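Local coordinates for ribosomal protein uL16 3-hydroxylase (Escherichia coli, PDB 4CCL) that hydroxylates an arginine of ribosomal protein uL16 at C-3, using ferrous iron, 2-oxoglutarate and dioxygen, at residues B[21-26]-B[167-172]; B[314-319]-B[328-333]; B[32-37]-B[196-201]. All coordinates share one frame; numbering follows the deposited sequence.

Interaction 1 (B[21-26]-B[167-172])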
ATOM      1  N   PRO B  21      12.220   2.202 -33.240  1.00 48.56           N
ATOM      2  CA  PRO B  21      12.137   3.640 -33.496  1.00 46.79           C
ATOM      3  C   PRO B  21      12.126   3.984 -34.981  1.00 51.66           C
ATOM      4  O   PRO B  21      12.647   3.225 -35.798  1.00 56.69           O
ATOM      5  CB  PRO B  21      13.411   4.182 -32.842  1.00 46.45           C
ATOM      6  CG  PRO B  21      14.369   3.058 -32.911  1.00 47.39           C
ATOM      7  CD  PRO B  21      13.543   1.809 -32.723  1.00 51.12           C
ATOM      8  N   VAL B  22      11.527   5.121 -35.321  1.00 52.63           N
ATOM      9  CA  VAL B  22      11.569   5.603 -36.698  1.00 52.42           C
ATOM     10  C   VAL B  22      11.739   7.109 -36.760  1.00 54.24           C
ATOM     11  O   VAL B  22      11.409   7.822 -35.816  1.00 56.06           O
ATOM     12  CB  VAL B  22      10.292   5.253 -37.500  1.00 46.23           C
ATOM     13  CG1 VAL B  22      10.639   4.407 -38.714  1.00 46.07           C
ATOM     14  CG2 VAL B  22       9.257   4.572 -36.624  1.00 45.37           C
ATOM     15  N   VAL B  23      12.269   7.586 -37.878  1.00 52.04           N
ATOM     16  CA  VAL B  23      12.177   8.996 -38.207  1.00 52.09           C
ATOM     17  C   VAL B  23      11.058   9.127 -39.220  1.00 51.88           C
ATOM     18  O   VAL B  23      11.122   8.547 -40.304  1.00 61.06           O
ATOM     19  CB  VAL B  23      13.475   9.542 -38.820  1.00 49.82           C
ATOM     20  CG1 VAL B  23      13.280  10.987 -39.256  1.00 51.40           C
ATOM     21  CG2 VAL B  23      14.616   9.433 -37.827  1.00 53.33           C
ATOM     22  N   LEU B  24      10.024   9.877 -38.866  1.00 48.70           N
ATOM     23  CA  LEU B  24       8.934  10.102 -39.793  1.00 45.22           C
ATOM     24  C   LEU B  24       9.174  11.473 -40.394  1.00 49.27           C
ATOM     25  O   LEU B  24       9.021  12.495 -39.723  1.00 54.79           O
ATOM     26  CB  LEU B  24       7.599  10.070 -39.049  1.00 47.26           C
ATOM     27  CG  LEU B  24       7.384   8.868 -38.122  1.00 50.49           C
ATOM     28  CD1 LEU B  24       6.237   9.123 -37.161  1.00 45.05           C
ATOM     29  CD2 LEU B  24       7.138   7.594 -38.924  1.00 54.32           C
ATOM     30  N   LYS B  25       9.551  11.489 -41.668  1.00 45.09           N
ATOM     31  CA  LYS B  25       9.935  12.722 -42.334  1.00 57.67           C
ATOM     32  C   LYS B  25       8.685  13.449 -42.796  1.00 59.95           C
ATOM     33  O   LYS B  25       7.786  12.835 -43.371  1.00 56.33           O
ATOM     34  CB  LYS B  25      10.843  12.430 -43.529  1.00 56.58           C
ATOM     35  CG  LYS B  25      12.159  11.741 -43.188  1.00 59.36           C
ATOM     36  CD  LYS B  25      13.358  12.643 -43.450  1.00 60.61           C
ATOM     37  CE  LYS B  25      13.623  13.580 -42.286  1.00 60.39           C
ATOM     38  NZ  LYS B  25      14.630  14.618 -42.650  1.00 62.05           N
ATOM     39  N   ARG B  26       8.639  14.754 -42.538  1.00 60.39           N
ATOM     40  CA  ARG B  26       7.485  15.584 -42.874  1.00 58.98           C
ATOM     41  C   ARG B  26       6.203  15.001 -42.289  1.00 56.04           C
ATOM     42  O   ARG B  26       5.186  14.913 -42.977  1.00 53.21           O
ATOM     43  CB  ARG B  26       7.341  15.739 -44.390  1.00 59.30           C
ATOM     44  CG  ARG B  26       8.590  16.226 -45.096  1.00 72.74           C
ATOM     45  CD  ARG B  26       8.601  17.737 -45.271  1.00 84.92           C
ATOM     46  NE  ARG B  26       8.845  18.108 -46.663  1.00 89.81           N
ATOM     47  CZ  ARG B  26       7.967  18.738 -47.437  1.00 90.41           C
ATOM     48  NH1 ARG B  26       6.781  19.083 -46.954  1.00 88.38           N
ATOM     49  NH2 ARG B  26       8.277  19.031 -48.693  1.00 92.47           N
ATOM     50  N   ALA B 167      25.085   4.641 -32.790  1.00 70.23           N
ATOM     51  CA  ALA B 167      23.751   5.010 -33.250  1.00 69.26           C
ATOM     52  C   ALA B 167      23.222   4.117 -34.368  1.00 69.12           C
ATOM     53  O   ALA B 167      23.908   3.888 -35.366  1.00 76.11           O
ATOM     54  CB  ALA B 167      23.731   6.469 -33.688  1.00 69.17           C
ATOM     55  N   ILE B 168      22.008   3.601 -34.189  1.00 65.85           N
ATOM     56  CA  ILE B 168      21.296   2.961 -35.288  1.00 57.68           C
ATOM     57  C   ILE B 168      20.503   4.011 -36.060  1.00 59.69           C
ATOM     58  O   ILE B 168      20.005   3.750 -37.154  1.00 64.82           O
ATOM     59  CB  ILE B 168      20.355   1.835 -34.807  1.00 55.52           C
ATOM     60  CG1 ILE B 168      19.182   2.405 -34.009  1.00 50.19           C
ATOM     61  CG2 ILE B 168      21.128   0.814 -33.991  1.00 59.65           C
ATOM     62  CD1 ILE B 168      18.196   1.353 -33.545  1.00 48.07           C
ATOM     63  N   ILE B 169      20.376   5.198 -35.474  1.00 55.42           N
ATOM     64  CA  ILE B 169      19.817   6.344 -36.184  1.00 47.27           C
ATOM     65  C   ILE B 169      20.672   7.576 -35.925  1.00 53.74           C
ATOM     66  O   ILE B 169      20.844   7.971 -34.784  1.00 65.80           O
ATOM     67  CB  ILE B 169      18.362   6.646 -35.751  1.00 49.24           C
ATOM     68  CG1 ILE B 169      17.412   5.537 -36.210  1.00 49.20           C
ATOM     69  CG2 ILE B 169      17.903   7.985 -36.311  1.00 38.79           C
ATOM     70  CD1 ILE B 169      15.982   5.719 -35.741  1.00 45.51           C
ATOM     71  N   ASP B 170      21.229   8.168 -36.975  1.00 60.96           N
ATOM     72  CA  ASP B 170      21.888   9.462 -36.833  1.00 64.55           C
ATOM     73  C   ASP B 170      21.388  10.370 -37.950  1.00 65.08           C
ATOM     74  O   ASP B 170      21.707  10.147 -39.117  1.00 61.86           O
ATOM     75  CB  ASP B 170      23.409   9.283 -36.921  1.00 65.67           C
ATOM     76  CG  ASP B 170      24.178  10.511 -36.459  1.00 74.17           C
ATOM     77  OD1 ASP B 170      23.672  11.640 -36.630  1.00 74.83           O
ATOM     78  OD2 ASP B 170      25.295  10.345 -35.922  1.00 78.88           O
ATOM     79  N   GLU B 171      20.646  11.419 -37.595  1.00 61.39           N
ATOM     80  CA  GLU B 171      20.012  12.264 -38.614  1.00 59.62           C
ATOM     81  C   GLU B 171      19.831  13.706 -38.159  1.00 68.73           C
ATOM     82  O   GLU B 171      19.865  14.002 -36.971  1.00 66.24           O
ATOM     83  CB  GLU B 171      18.646  11.697 -39.038  1.00 62.40           C
ATOM     84  CG  GLU B 171      18.684  10.351 -39.754  1.00 76.25           C
ATOM     85  CD  GLU B 171      17.406  10.039 -40.506  1.00 88.77           C
ATOM     86  OE1 GLU B 171      16.719  10.991 -40.935  1.00 93.19           O
ATOM     87  OE2 GLU B 171      17.091   8.841 -40.670  1.00 92.98           O
ATOM     88  N   GLU B 172      19.643  14.602 -39.122  1.00 71.06           N
ATOM     89  CA  GLU B 172      19.298  15.988 -38.829  1.00 69.66           C
ATOM     90  C   GLU B 172      17.827  16.209 -39.141  1.00 69.14           C
ATOM     91  O   GLU B 172      17.381  15.952 -40.260  1.00 78.78           O
ATOM     92  CB  GLU B 172      20.144  16.938 -39.669  1.00 70.29           C
ATOM     93  CG  GLU B 172      21.637  16.782 -39.479  1.00 78.02           C
ATOM     94  CD  GLU B 172      22.431  17.551 -40.515  1.00 82.39           C
ATOM     95  OE1 GLU B 172      21.866  17.865 -41.584  1.00 77.35           O
ATOM     96  OE2 GLU B 172      23.617  17.847 -40.260  1.00 87.93           O
TER
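V23 and P21 meet I169 where the edge strands of the two sheets of the double-stranded beta-helix, the JmjC (cupin-type) core, come together: strand 22-24 ends the eight-stranded sheet, strand 167-173 the three-stranded one. The two segments run in roughly the same direction, 29° apart, and no hydrogen bond links them; each strand pairs within its own sheet, V22 with Y180 and I169 with V144.

The packing turns on the branching of I169. Its CG2, anti to the backbone N, meets V23 CG2 at 3.9 Å, while the other branch places CD1 4.2 Å from P21 CB. A classic beta bulge sets I168 and I169 both opposite V144, and I168 joins the contact too, its CD1 lying 4.2 Å from P21 CG. The carboxylate of E171, at the end of an extended chain, also packs here: it reaches across from the facing strand and lies with one oxygen against each methyl of V23, OE1 3.8 Å from V23 CG1 and OE2 3.8 Å from V23 CG2.

The charged groups find their partners outside the contact. K25 bends at chi2 and chi3, and its ammonium group forms a salt bridge with D177, whereas E172 pairs with R139. Across the contact K25 NZ stays 4.5 Å from E171 OE1, beyond a salt bridge, and 3.9 Å from E172 O, with no hydrogen bond.

Interaction 2 (B[314-319]-B[328-333]). With SO4 (sulfate ion), chain O.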
ATOM      1  N   ILE B 314     -14.402   3.745 -18.549  1.00 60.33           N
ATOM      2  CA  ILE B 314     -14.231   2.332 -18.239  1.00 62.59           C
ATOM      3  C   ILE B 314     -15.606   1.723 -18.007  1.00 66.79           C
ATOM      4  O   ILE B 314     -16.275   2.029 -17.020  1.00 67.62           O
ATOM      5  CB  ILE B 314     -13.345   2.122 -16.999  1.00 56.08           C
ATOM      6  CG1 ILE B 314     -12.166   3.098 -17.022  1.00 53.30           C
ATOM      7  CG2 ILE B 314     -12.865   0.678 -16.922  1.00 53.58           C
ATOM      8  CD1 ILE B 314     -10.977   2.661 -16.191  1.00 49.68           C
ATOM      9  N   GLY B 315     -16.019   0.848 -18.917  1.00 70.28           N
ATOM     10  CA  GLY B 315     -17.380   0.349 -18.913  1.00 73.92           C
ATOM     11  C   GLY B 315     -18.357   1.492 -19.110  1.00 72.80           C
ATOM     12  O   GLY B 315     -18.208   2.296 -20.032  1.00 74.72           O
ATOM     13  N   ASP B 316     -19.359   1.566 -18.241  1.00 71.55           N
ATOM     14  CA  ASP B 316     -20.369   2.618 -18.314  1.00 76.25           C
ATOM     15  C   ASP B 316     -20.069   3.814 -17.408  1.00 76.00           C
ATOM     16  O   ASP B 316     -20.868   4.746 -17.318  1.00 78.09           O
ATOM     17  CB  ASP B 316     -21.758   2.047 -18.020  1.00 83.23           C
ATOM     18  CG  ASP B 316     -22.263   1.148 -19.132  1.00 93.93           C
ATOM     19  OD1 ASP B 316     -21.975  -0.067 -19.099  1.00 97.98           O
ATOM     20  OD2 ASP B 316     -22.947   1.658 -20.046  1.00 99.01           O
ATOM     21  N   ASP B 317     -18.926   3.778 -16.731  1.00 74.10           N
ATOM     22  CA  ASP B 317     -18.528   4.861 -15.838  1.00 69.69           C
ATOM     23  C   ASP B 317     -17.505   5.758 -16.520  1.00 62.69           C
ATOM     24  O   ASP B 317     -16.628   5.271 -17.234  1.00 64.24           O
ATOM     25  CB  ASP B 317     -17.918   4.290 -14.560  1.00 80.65           C
ATOM     26  CG  ASP B 317     -18.692   3.106 -14.024  1.00 87.36           C
ATOM     27  OD1 ASP B 317     -19.933   3.201 -13.925  1.00 90.06           O
ATOM     28  OD2 ASP B 317     -18.056   2.078 -13.708  1.00 90.16           O
ATOM     29  N   VAL B 318     -17.601   7.066 -16.295  1.00 52.85           N
ATOM     30  CA  VAL B 318     -16.593   7.968 -16.847  1.00 51.86           C
ATOM     31  C   VAL B 318     -15.783   8.558 -15.691  1.00 58.21           C
ATOM     32  O   VAL B 318     -16.269   8.607 -14.571  1.00 65.86           O
ATOM     33  CB  VAL B 318     -17.235   9.039 -17.764  1.00 56.08           C
ATOM     34  CG1 VAL B 318     -16.218  10.069 -18.216  1.00 56.24           C
ATOM     35  CG2 VAL B 318     -17.862   8.373 -18.977  1.00 55.53           C
ATOM     36  N   TYR B 319     -14.529   8.917 -15.932  1.00 55.68           N
ATOM     37  CA  TYR B 319     -13.694   9.491 -14.886  1.00 55.05           C
ATOM     38  C   TYR B 319     -12.979  10.734 -15.390  1.00 55.33           C
ATOM     39  O   TYR B 319     -12.247  10.682 -16.380  1.00 63.11           O
ATOM     40  CB  TYR B 319     -12.677   8.466 -14.380  1.00 48.75           C
ATOM     41  CG  TYR B 319     -13.302   7.206 -13.822  1.00 49.19           C
ATOM     42  CD1 TYR B 319     -13.639   6.147 -14.655  1.00 54.57           C
ATOM     43  CD2 TYR B 319     -13.556   7.076 -12.463  1.00 54.15           C
ATOM     44  CE1 TYR B 319     -14.211   4.996 -14.152  1.00 62.94           C
ATOM     45  CE2 TYR B 319     -14.128   5.927 -11.950  1.00 55.51           C
ATOM     46  CZ  TYR B 319     -14.454   4.890 -12.799  1.00 61.74           C
ATOM     47  OH  TYR B 319     -15.023   3.740 -12.298  1.00 67.96           O
ATOM     48  N   PRO B 328     -27.212   8.459 -16.401  1.00 83.26           N
ATOM     49  CA  PRO B 328     -28.065   7.659 -17.289  1.00 88.25           C
ATOM     50  C   PRO B 328     -27.955   8.056 -18.759  1.00 89.39           C
ATOM     51  O   PRO B 328     -28.377   7.284 -19.620  1.00 93.02           O
ATOM     52  CB  PRO B 328     -29.483   7.935 -16.767  1.00 89.05           C
ATOM     53  CG  PRO B 328     -29.369   9.178 -15.952  1.00 86.08           C
ATOM     54  CD  PRO B 328     -27.998   9.135 -15.356  1.00 84.22           C
ATOM     55  N   HIS B 329     -27.385   9.223 -19.048  1.00 83.14           N
ATOM     56  CA  HIS B 329     -27.356   9.691 -20.424  1.00 81.30           C
ATOM     57  C   HIS B 329     -25.985   9.374 -21.000  1.00 78.13           C
ATOM     58  O   HIS B 329     -24.981   9.997 -20.653  1.00 75.67           O
ATOM     59  CB  HIS B 329     -27.598  11.203 -20.478  1.00 80.45           C
ATOM     60  CG  HIS B 329     -28.701  11.677 -19.583  1.00 85.46           C
ATOM     61  ND1 HIS B 329     -29.911  12.123 -20.062  1.00 85.74           N
ATOM     62  CD2 HIS B 329     -28.771  11.783 -18.231  1.00 83.39           C
ATOM     63  CE1 HIS B 329     -30.685  12.480 -19.049  1.00 85.32           C
ATOM     64  NE2 HIS B 329     -30.011  12.279 -17.928  1.00 84.83           N
ATOM     65  N   ARG B 330     -25.966   8.379 -21.880  1.00 78.72           N
ATOM     66  CA  ARG B 330     -24.750   7.940 -22.564  1.00 77.87           C
ATOM     67  C   ARG B 330     -24.164   8.885 -23.630  1.00 81.13           C
ATOM     68  O   ARG B 330     -22.958   9.125 -23.629  1.00 86.57           O
ATOM     69  CB  ARG B 330     -24.895   6.509 -23.096  1.00 85.50           C
ATOM     70  CG  ARG B 330     -23.575   5.870 -23.476  1.00 92.05           C
ATOM     71  CD  ARG B 330     -23.757   4.430 -23.925  1.00108.28           C
ATOM     72  NE  ARG B 330     -22.621   3.977 -24.723  1.00119.33           N
ATOM     73  CZ  ARG B 330     -21.515   3.442 -24.216  1.00126.11           C
ATOM     74  NH1 ARG B 330     -21.391   3.281 -22.906  1.00125.77           N
ATOM     75  NH2 ARG B 330     -20.533   3.067 -25.023  1.00128.65           N
ATOM     76  N   PRO B 331     -24.998   9.392 -24.564  1.00 80.19           N
ATOM     77  CA  PRO B 331     -24.455  10.287 -25.596  1.00 79.81           C
ATOM     78  C   PRO B 331     -23.720  11.491 -25.010  1.00 79.02           C
ATOM     79  O   PRO B 331     -22.685  11.912 -25.534  1.00 82.03           O
ATOM     80  CB  PRO B 331     -25.708  10.757 -26.340  1.00 76.23           C
ATOM     81  CG  PRO B 331     -26.672   9.652 -26.176  1.00 74.67           C
ATOM     82  CD  PRO B 331     -26.428   9.108 -24.797  1.00 78.22           C
ATOM     83  N   ALA B 332     -24.257  12.025 -23.920  1.00 73.54           N
ATOM     84  CA  ALA B 332     -23.666  13.172 -23.246  1.00 68.82           C
ATOM     85  C   ALA B 332     -22.299  12.833 -22.660  1.00 71.58           C
ATOM     86  O   ALA B 332     -21.332  13.578 -22.839  1.00 70.53           O
ATOM     87  CB  ALA B 332     -24.594  13.668 -22.162  1.00 64.74           C
ATOM     88  N   LEU B 333     -22.227  11.707 -21.955  1.00 75.16           N
ATOM     89  CA  LEU B 333     -20.976  11.269 -21.344  1.00 73.48           C
ATOM     90  C   LEU B 333     -19.918  10.992 -22.403  1.00 76.60           C
ATOM     91  O   LEU B 333     -18.750  11.345 -22.232  1.00 86.23           O
ATOM     92  CB  LEU B 333     -21.187  10.024 -20.481  1.00 70.96           C
ATOM     93  CG  LEU B 333     -22.059  10.152 -19.231  1.00 73.41           C
ATOM     94  CD1 LEU B 333     -21.765   9.011 -18.264  1.00 73.30           C
ATOM     95  CD2 LEU B 333     -21.863  11.500 -18.557  1.00 71.26           C
TER
HETATM   96  S   SO4 O1378     -17.218   1.060 -23.965  1.00195.95           S
HETATM   97  O1  SO4 O1378     -17.985   2.292 -24.116  1.00196.54           O
HETATM   98  O2  SO4 O1378     -17.431   0.515 -22.627  1.00194.74           O
HETATM   99  O3  SO4 O1378     -17.652   0.085 -24.961  1.00196.79           O
HETATM  100  O4  SO4 O1378     -15.798   1.346 -24.154  1.00195.28           O
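The backbones stay well apart, D316 CA lying 8.1 Å from R330 CA and V318 CA 7.1 Å from L333 CA, so side chains make the contact between a beta hairpin and helix 330-338 of the ROXA-like winged-helix domain. A type II' turn from I314 to D317 joins strands 311-314 and 317-320, with G315 at a positive phi; it is closed by I314 N to D317 O at 3.0 Å and by D317 N to I314 O. H329 occupies the N-cap position just before the helix, and its NE2 is hydrogen-bonded to D353.

On the buried side, V318 and L333 lie alongside each other, pointing opposite ways. V318 CG2 sits 4.0 Å from L333 CB and equally far from L333 CD1, one methyl lodged against two points of the leucine, while strand 323-325 adds I325 beside V318.

On the exposed side R330 stretches out fully from CG to NE, with CG anti to the backbone N (chi1 -165°), and thereby brings its guanidinium beside the turn. It runs roughly perpendicular to D316, the carboxylate and guanidinium planes 62° apart, and the resulting salt bridge is long: D316 OD2 to R330 NH1, 3.6 Å. R313 NH1 lies near R330 NH1 and gives G315 O a weak hydrogen bond. A sulfate, probably from the crystallisation liquor, takes the firmer grip, meeting the guanidinium edge in plane: R330 NH2 donates to sulfate O1 at 2.8 Å, with an N-H...O angle of 166°.

Interaction 3 (B[32-37]-B[196-201])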
ATOM      1  N   ILE B  32       3.964  24.795 -38.652  1.00 67.25           N
ATOM      2  CA  ILE B  32       3.948  26.099 -38.013  1.00 64.57           C
ATOM      3  C   ILE B  32       3.908  25.893 -36.510  1.00 66.21           C
ATOM      4  O   ILE B  32       2.963  25.310 -35.978  1.00 67.64           O
ATOM      5  CB  ILE B  32       2.730  26.921 -38.445  1.00 67.14           C
ATOM      6  CG1 ILE B  32       2.667  27.003 -39.971  1.00 71.87           C
ATOM      7  CG2 ILE B  32       2.787  28.305 -37.824  1.00 70.77           C
ATOM      8  CD1 ILE B  32       1.259  27.069 -40.521  1.00 79.07           C
ATOM      9  N   ASP B  33       4.953  26.358 -35.835  1.00 63.12           N
ATOM     10  CA  ASP B  33       5.087  26.164 -34.400  1.00 66.18           C
ATOM     11  C   ASP B  33       3.938  26.804 -33.633  1.00 66.95           C
ATOM     12  O   ASP B  33       3.566  27.945 -33.900  1.00 71.48           O
ATOM     13  CB  ASP B  33       6.428  26.714 -33.914  1.00 69.96           C
ATOM     14  CG  ASP B  33       7.608  25.980 -34.518  1.00 69.40           C
ATOM     15  OD1 ASP B  33       7.645  25.825 -35.757  1.00 74.51           O
ATOM     16  OD2 ASP B  33       8.493  25.545 -33.755  1.00 69.11           O
ATOM     17  N   PRO B  34       3.366  26.056 -32.678  1.00 61.92           N
ATOM     18  CA  PRO B  34       2.233  26.543 -31.886  1.00 62.01           C
ATOM     19  C   PRO B  34       2.647  27.675 -30.955  1.00 65.16           C
ATOM     20  O   PRO B  34       1.828  28.527 -30.613  1.00 69.57           O
ATOM     21  CB  PRO B  34       1.822  25.312 -31.073  1.00 57.11           C
ATOM     22  CG  PRO B  34       3.060  24.489 -30.980  1.00 53.35           C
ATOM     23  CD  PRO B  34       3.791  24.706 -32.270  1.00 57.64           C
ATOM     24  N   ILE B  35       3.917  27.686 -30.566  1.00 66.55           N
ATOM     25  CA  ILE B  35       4.407  28.651 -29.597  1.00 73.65           C
ATOM     26  C   ILE B  35       5.791  29.159 -30.017  1.00 75.87           C
ATOM     27  O   ILE B  35       6.446  28.558 -30.870  1.00 81.08           O
ATOM     28  CB  ILE B  35       4.429  28.029 -28.175  1.00 72.58           C
ATOM     29  CG1 ILE B  35       4.420  29.109 -27.092  1.00 77.56           C
ATOM     30  CG2 ILE B  35       5.596  27.073 -28.016  1.00 65.08           C
ATOM     31  CD1 ILE B  35       4.547  28.566 -25.683  1.00 76.13           C
ATOM     32  N   SER B  36       6.224  30.268 -29.425  1.00 76.94           N
ATOM     33  CA  SER B  36       7.503  30.887 -29.763  1.00 73.99           C
ATOM     34  C   SER B  36       8.435  30.799 -28.556  1.00 74.57           C
ATOM     35  O   SER B  36       7.966  30.664 -27.427  1.00 79.88           O
ATOM     36  CB  SER B  36       7.301  32.351 -30.173  1.00 72.82           C
ATOM     37  OG  SER B  36       7.369  33.214 -29.049  1.00 70.34           O
ATOM     38  N   PRO B  37       9.759  30.839 -28.791  1.00 69.44           N
ATOM     39  CA  PRO B  37      10.741  30.752 -27.700  1.00 68.15           C
ATOM     40  C   PRO B  37      10.506  31.792 -26.605  1.00 71.00           C
ATOM     41  O   PRO B  37      10.756  31.522 -25.427  1.00 71.97           O
ATOM     42  CB  PRO B  37      12.067  31.033 -28.409  1.00 67.80           C
ATOM     43  CG  PRO B  37      11.849  30.564 -29.800  1.00 64.33           C
ATOM     44  CD  PRO B  37      10.415  30.899 -30.111  1.00 66.92           C
HETATM   45  N   MSE B 196      13.462  24.258 -31.582  1.00 57.05           N
HETATM   46  CA  MSE B 196      12.303  23.955 -30.755  1.00 54.24           C
HETATM   47  C   MSE B 196      11.866  22.511 -30.990  1.00 54.30           C
HETATM   48  O   MSE B 196      11.647  22.094 -32.129  1.00 51.43           O
HETATM   49  CB  MSE B 196      11.154  24.915 -31.071  1.00 51.88           C
HETATM   50  CG  MSE B 196      11.393  26.335 -30.589  1.00 62.38           C
HETATM   51 SE   MSE B 196      10.893  26.578 -28.718  1.00 84.10          SE
HETATM   52  CE  MSE B 196       9.059  27.173 -28.986  1.00 69.65           C
ATOM     53  N   ASN B 197      11.756  21.748 -29.908  1.00 49.09           N
ATOM     54  CA  ASN B 197      11.315  20.361 -29.990  1.00 48.41           C
ATOM     55  C   ASN B 197      10.074  20.119 -29.146  1.00 51.08           C
ATOM     56  O   ASN B 197       9.968  20.613 -28.019  1.00 54.87           O
ATOM     57  CB  ASN B 197      12.433  19.406 -29.567  1.00 47.57           C
ATOM     58  CG  ASN B 197      13.302  18.971 -30.732  1.00 53.31           C
ATOM     59  OD1 ASN B 197      13.965  17.935 -30.671  1.00 59.86           O
ATOM     60  ND2 ASN B 197      13.300  19.758 -31.801  1.00 54.38           N
ATOM     61  N   TYR B 198       9.139  19.354 -29.699  1.00 49.74           N
ATOM     62  CA  TYR B 198       7.890  19.080 -29.015  1.00 44.51           C
ATOM     63  C   TYR B 198       7.759  17.589 -28.786  1.00 47.98           C
ATOM     64  O   TYR B 198       7.516  16.825 -29.716  1.00 47.64           O
ATOM     65  CB  TYR B 198       6.712  19.577 -29.853  1.00 39.69           C
ATOM     66  CG  TYR B 198       6.846  21.016 -30.282  1.00 46.42           C
ATOM     67  CD1 TYR B 198       7.613  21.361 -31.390  1.00 43.53           C
ATOM     68  CD2 TYR B 198       6.219  22.032 -29.576  1.00 47.37           C
ATOM     69  CE1 TYR B 198       7.749  22.673 -31.784  1.00 41.45           C
ATOM     70  CE2 TYR B 198       6.346  23.351 -29.964  1.00 50.61           C
ATOM     71  CZ  TYR B 198       7.114  23.664 -31.070  1.00 51.92           C
ATOM     72  OH  TYR B 198       7.249  24.972 -31.462  1.00 54.82           O
ATOM     73  N   SER B 199       7.868  17.183 -27.530  1.00 48.25           N
ATOM     74  CA  SER B 199       7.793  15.778 -27.184  1.00 46.56           C
ATOM     75  C   SER B 199       6.399  15.416 -26.693  1.00 49.40           C
ATOM     76  O   SER B 199       5.940  15.914 -25.657  1.00 56.93           O
ATOM     77  CB  SER B 199       8.854  15.424 -26.137  1.00 45.19           C
ATOM     78  OG  SER B 199      10.161  15.625 -26.653  1.00 51.24           O
ATOM     79  N   VAL B 200       5.735  14.547 -27.449  1.00 42.28           N
ATOM     80  CA  VAL B 200       4.463  13.998 -27.027  1.00 39.91           C
ATOM     81  C   VAL B 200       4.846  12.741 -26.290  1.00 36.19           C
ATOM     82  O   VAL B 200       5.324  11.771 -26.892  1.00 42.00           O
ATOM     83  CB  VAL B 200       3.591  13.590 -28.225  1.00 46.49           C
ATOM     84  CG1 VAL B 200       2.265  13.012 -27.743  1.00 45.44           C
ATOM     85  CG2 VAL B 200       3.365  14.766 -29.157  1.00 46.16           C
ATOM     86  N   GLY B 201       4.643  12.767 -24.979  1.00 38.48           N
ATOM     87  CA  GLY B 201       5.075  11.688 -24.121  1.00 37.78           C
ATOM     88  C   GLY B 201       3.947  10.732 -23.824  1.00 42.12           C
ATOM     89  O   GLY B 201       2.772  11.066 -23.976  1.00 45.64           O
TER
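Strand 195-202, an inner strand of the eight-stranded sheet of the JmjC double-stranded beta-helix, is met near its start by the loop leading into helix 37-45, and Y198 and M196 are the side chains that receive it. The tyrosine makes the polar link: its OH donates to D33 OD2 at 2.7 Å. The oxygen lies at the ring's edge, in the ring plane, yet the carboxylate itself is turned 65° from the ring, and the hydroxyl reaches OD2 on its anti side, 30° out of the carboxylate plane. D33 OD2 also accepts a hydrogen bond from T137 N, so two donors grip one oxygen.

Around this bond the ring is fitted by hydrocarbon. P34 faces the incoming tyrosine, its CG 3.6 Å from Y198 CE2 and oblique to the ring, and I35 CG2 stands near the ring plane at the edge, 4.3 Å from that same carbon, Y198 CE2. A phenylalanine here would lack the hydroxyl and would probably leave D33 OD2 without one of its donors, untying the loop from the strand.

M196, a selenomethionine in this crystal, bends at chi2 and chi3, which brings its CE against the loop, 3.5 Å from I35 O, 3.6 Å from I35 CG2 and 4.1 Å from P37 CD. Next to it S36 N-caps helix 37-45, its OG accepting from E39 N. N197 points to the other face of the strand, where its OD1 accepts from R140, an inferred substrate-binding residue, and from W142. One face of the strand thus carries the loop while the other faces residues inferred to bind substrate, and the doubly bound carboxylate of D33 is likely to favour its anionic form.

How the interactions relate
Interactions 1 and 3 both belong to the catalytic double-stranded beta-helix and reach its eight-stranded sheet, at the end strand 22-24 and the inner strand 195-202; their centres are 18 Å apart and their nearest atoms about 9 Å. Along the chain their segments alternate. Side chains of both come within 7 to 8 Å of annotated site residues: P21 about 8 Å from the iron ligand H187, E172 and M196 each about 7 Å from R140. Interaction 2 sits in the winged-helix domain, away from those sites, its centre 41 Å from interaction 1 and 33 Å from interaction 3. There R330, which binds the sulfate, lies about 7 Å from a manganese ion, and I314 packs on M247 of the second subunit.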